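HhaI Restriction Endonuclease (Haemophilus parahaemolyticus, PDB 6UKG) probably cleaves double-stranded DNA at the short GCGC sequence as a type II restriction endonuclease, hydrolysing phosphodiester bonds in the backbone. Local coordinates at residues S33-T38 with I45-P50. Sequence-based numbering, arbitrary orientation.
With nucleotides of chain B.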
loop_
_atom_site.group_PDB
_atom_site.type_symbol
_atom_site.label_atom_id
_atom_site.label_comp_id
_atom_site.label_asym_id
_atom_site.label_seq_id
_atom_site.Cartn_x
_atom_site.Cartn_y
_atom_site.Cartn_z
ATOM N N SER A 33 4.035 4.470 8.967
ATOM C CA SER A 33 4.971 4.393 7.855
ATOM C C SER A 33 6.095 3.412 8.180
ATOM O O SER A 33 6.213 2.930 9.295
ATOM C CB SER A 33 5.489 5.792 7.533
ATOM O OG SER A 33 4.379 6.604 7.176
ATOM N N ASP A 34 6.947 3.140 7.179
ATOM C CA ASP A 34 7.748 1.921 7.185
ATOM C C ASP A 34 8.833 1.921 8.254
ATOM O O ASP A 34 9.070 0.886 8.879
ATOM C CB ASP A 34 8.443 1.721 5.833
ATOM C CG ASP A 34 7.486 1.567 4.668
ATOM O OD1 ASP A 34 7.841 1.887 3.571
ATOM O OD2 ASP A 34 6.275 1.095 4.925
ATOM N N ILE A 35 9.549 3.037 8.422
ATOM C CA ILE A 35 10.748 3.098 9.249
ATOM C C ILE A 35 10.659 4.348 10.114
ATOM O O ILE A 35 10.336 5.420 9.615
ATOM C CB ILE A 35 12.014 3.145 8.371
ATOM C CG1 ILE A 35 12.098 1.920 7.466
ATOM C CG2 ILE A 35 13.262 3.247 9.229
ATOM C CD1 ILE A 35 13.174 2.024 6.376
ATOM N N LEU A 36 10.964 4.224 11.394
ATOM C CA LEU A 36 10.974 5.345 12.316
ATOM C C LEU A 36 12.399 5.629 12.768
ATOM O O LEU A 36 13.122 4.714 13.185
ATOM C CB LEU A 36 10.092 5.038 13.522
ATOM C CG LEU A 36 10.036 6.114 14.608
ATOM C CD1 LEU A 36 9.584 7.446 14.068
ATOM C CD2 LEU A 36 9.093 5.663 15.714
ATOM N N PHE A 37 12.794 6.895 12.685
ATOM C CA PHE A 37 14.051 7.385 13.233
ATOM C C PHE A 37 13.827 7.891 14.652
ATOM O O PHE A 37 12.917 8.687 14.892
ATOM C CB PHE A 37 14.584 8.520 12.341
ATOM C CG PHE A 37 15.712 9.299 12.961
ATOM C CD1 PHE A 37 16.936 8.718 13.199
ATOM C CD2 PHE A 37 15.538 10.620 13.310
ATOM C CE1 PHE A 37 17.951 9.448 13.803
ATOM C CE2 PHE A 37 16.542 11.337 13.908
ATOM C CZ PHE A 37 17.745 10.759 14.148
ATOM N N THR A 38 14.664 7.417 15.577
ATOM C CA THR A 38 14.697 7.834 16.979
ATOM C C THR A 38 15.722 8.951 17.146
ATOM O O THR A 38 16.908 8.764 16.845
ATOM C CB THR A 38 15.123 6.662 17.878
ATOM O OG1 THR A 38 14.103 5.673 17.910
ATOM C CG2 THR A 38 15.375 7.119 19.291
ATOM N N ILE A 45 10.512 7.327 7.561
ATOM C CA ILE A 45 11.129 7.120 6.262
ATOM C C ILE A 45 10.309 6.050 5.558
ATOM O O ILE A 45 9.991 5.017 6.155
ATOM C CB ILE A 45 12.586 6.650 6.430
ATOM C CG1 ILE A 45 13.406 7.674 7.213
ATOM C CG2 ILE A 45 13.217 6.348 5.078
ATOM C CD1 ILE A 45 14.706 7.132 7.761
ATOM N N GLU A 46 9.928 6.309 4.326
ATOM C CA GLU A 46 9.276 5.309 3.498
ATOM C C GLU A 46 10.316 4.591 2.659
ATOM O O GLU A 46 11.137 5.228 2.019
ATOM C CB GLU A 46 8.240 5.955 2.589
ATOM C CG GLU A 46 6.873 6.150 3.222
ATOM C CD GLU A 46 6.185 4.825 3.493
ATOM O OE1 GLU A 46 6.089 4.423 4.615
ATOM O OE2 GLU A 46 5.724 4.141 2.460
ATOM N N ALA A 47 10.265 3.271 2.649
ATOM C CA ALA A 47 11.104 2.458 1.800
ATOM C C ALA A 47 10.245 2.049 0.619
ATOM O O ALA A 47 9.098 1.611 0.796
ATOM C CB ALA A 47 11.619 1.240 2.559
ATOM N N LYS A 48 10.736 2.275 -0.578
ATOM C CA LYS A 48 9.990 1.955 -1.785
ATOM C C LYS A 48 10.863 1.149 -2.720
ATOM O O LYS A 48 11.988 1.556 -3.014
ATOM C CB LYS A 48 9.521 3.213 -2.539
ATOM C CG LYS A 48 8.411 3.964 -1.834
ATOM C CD LYS A 48 7.073 3.237 -1.965
ATOM C CE LYS A 48 6.082 3.609 -0.871
ATOM N NZ LYS A 48 4.911 2.723 -0.932
ATOM N N MET A 49 10.333 0.040 -3.222
ATOM C CA MET A 49 10.985 -0.645 -4.318
ATOM C C MET A 49 10.938 0.202 -5.594
ATOM O O MET A 49 10.149 1.145 -5.705
ATOM C CB MET A 49 10.315 -1.993 -4.548
ATOM C CG MET A 49 10.461 -2.915 -3.357
ATOM S SD MET A 49 9.932 -4.618 -3.641
ATOM C CE MET A 49 11.256 -5.237 -4.682
ATOM N N PRO A 50 11.773 -0.119 -6.581
ATOM C CA PRO A 50 11.798 0.706 -7.797
ATOM C C PRO A 50 10.453 0.834 -8.497
ATOM O O PRO A 50 10.187 1.868 -9.125
ATOM C CB PRO A 50 12.833 0.004 -8.683
ATOM C CG PRO A 50 13.754 -0.652 -7.700
ATOM C CD PRO A 50 12.906 -1.067 -6.516
ATOM P P DC B 9 3.581 1.342 2.160
ATOM O OP1 DC B 9 4.870 1.655 2.822
ATOM O OP2 DC B 9 2.977 2.358 1.284
ATOM O "O5'" DC B 9 3.710 0.019 1.271
ATOM C "C5'" DC B 9 4.478 -1.068 1.762
ATOM C "C4'" DC B 9 4.245 -2.310 0.954
ATOM O "O4'" DC B 9 2.866 -2.740 1.055
ATOM C "C3'" DC B 9 4.454 -2.182 -0.544
ATOM O "O3'" DC B 9 5.847 -2.165 -0.880
ATOM C "C2'" DC B 9 3.709 -3.419 -1.049
ATOM C "C1'" DC B 9 2.495 -3.449 -0.105
ATOM N N1 DC B 9 1.301 -2.816 -0.731
ATOM C C2 DC B 9 0.480 -3.597 -1.521
ATOM O O2 DC B 9 0.729 -4.806 -1.616
ATOM N N3 DC B 9 -0.555 -3.031 -2.154
ATOM C C4 DC B 9 -0.790 -1.728 -2.033
ATOM N N4 DC B 9 -1.824 -1.221 -2.694
ATOM C C5 DC B 9 0.046 -0.894 -1.242
ATOM C C6 DC B 9 1.087 -1.468 -0.634
ATOM P P DT B 10 6.371 -1.140 -2.014
ATOM O OP1 DT B 10 7.839 -1.278 -2.029
ATOM O OP2 DT B 10 5.735 0.175 -1.819
ATOM O "O5'" DT B 10 5.749 -1.693 -3.382
ATOM C "C5'" DT B 10 6.399 -2.711 -4.106
ATOM C "C4'" DT B 10 5.555 -3.957 -4.110
ATOM O "O4'" DT B 10 4.266 -3.677 -4.711
ATOM C "C3'" DT B 10 6.138 -5.123 -4.889
ATOM O "O3'" DT B 10 6.056 -6.253 -4.044
ATOM C "C2'" DT B 10 5.281 -5.217 -6.156
ATOM C "C1'" DT B 10 3.960 -4.631 -5.720
ATOM N N1 DT B 10 3.176 -3.904 -6.772
ATOM C C2 DT B 10 1.872 -4.278 -7.026
ATOM O O2 DT B 10 1.332 -5.232 -6.499
ATOM N N3 DT B 10 1.221 -3.514 -7.951
ATOM C C4 DT B 10 1.707 -2.420 -8.626
ATOM O O4 DT B 10 1.020 -1.790 -9.433
ATOM C C5 DT B 10 3.065 -2.048 -8.300
ATOM C C7 DT B 10 3.693 -0.881 -8.986
ATOM C C6 DT B 10 3.726 -2.792 -7.386
HETATM O O HOH W 1 2.923 5.094 5.047
#
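Asp34, Glu46 and Lys48 match the PD-(D/E)XK motif of restriction endonucleases and probably form its active site, here with DNA bound: a serine-aspartate pair stands before strand 35-37, and Glu46-Ala47-Lys48 comes from the end region of the neighbouring hairpin strand. The two acids face each other, with side chains crossing at about a right angle and carboxylate planes 42° apart. Glu46 OE1 accepts the backbone amide of Asp34 (N to OE1, 3.0 Å), nearly along its C-O axis. Glu46 reaches it through a bend at chi2 (-67°), since its CB leaves its backbone pointing away from 33-38. Asp34 OD1 answers with its anti lone pair, taking the amide of Ala47 (N to OD1, 2.9 Å). Each acid thus has one oxygen tied to the opposite backbone, and the other lies near the phosphate of DC9 of chain B: OP1 is 2.6 Å from Asp34 OD2 and 2.7 Å from Glu46 OE2. The two carboxylates converge, OD1 of Asp34 3.3 Å from OE1 of Glu46, much as in relatives where such acids hold a divalent metal. Behind them runs an antiparallel hairpin in a mixed sheet, with helix 3-18 packed on Ile35 and Ala47 and strand 126-132 beside 43-47. Its hydrogen-bonded pair is Ile35 with Ile45; Ile45 N to Ile35 O is 2.8 Å, while the return bond is weak. Their CB atoms meet on one face, where Ile35 CD1 also touches Ala47 CB. Lys48, its chain bent at chi2 and extended beyond, gives NZ to OP2 of DC9 and OP2 of DT10 (2.8 Å to the latter), both of chain B, bridging successive phosphates. One residue on, the amide of Met49 donates almost straight (173°) to OP1 of DT10.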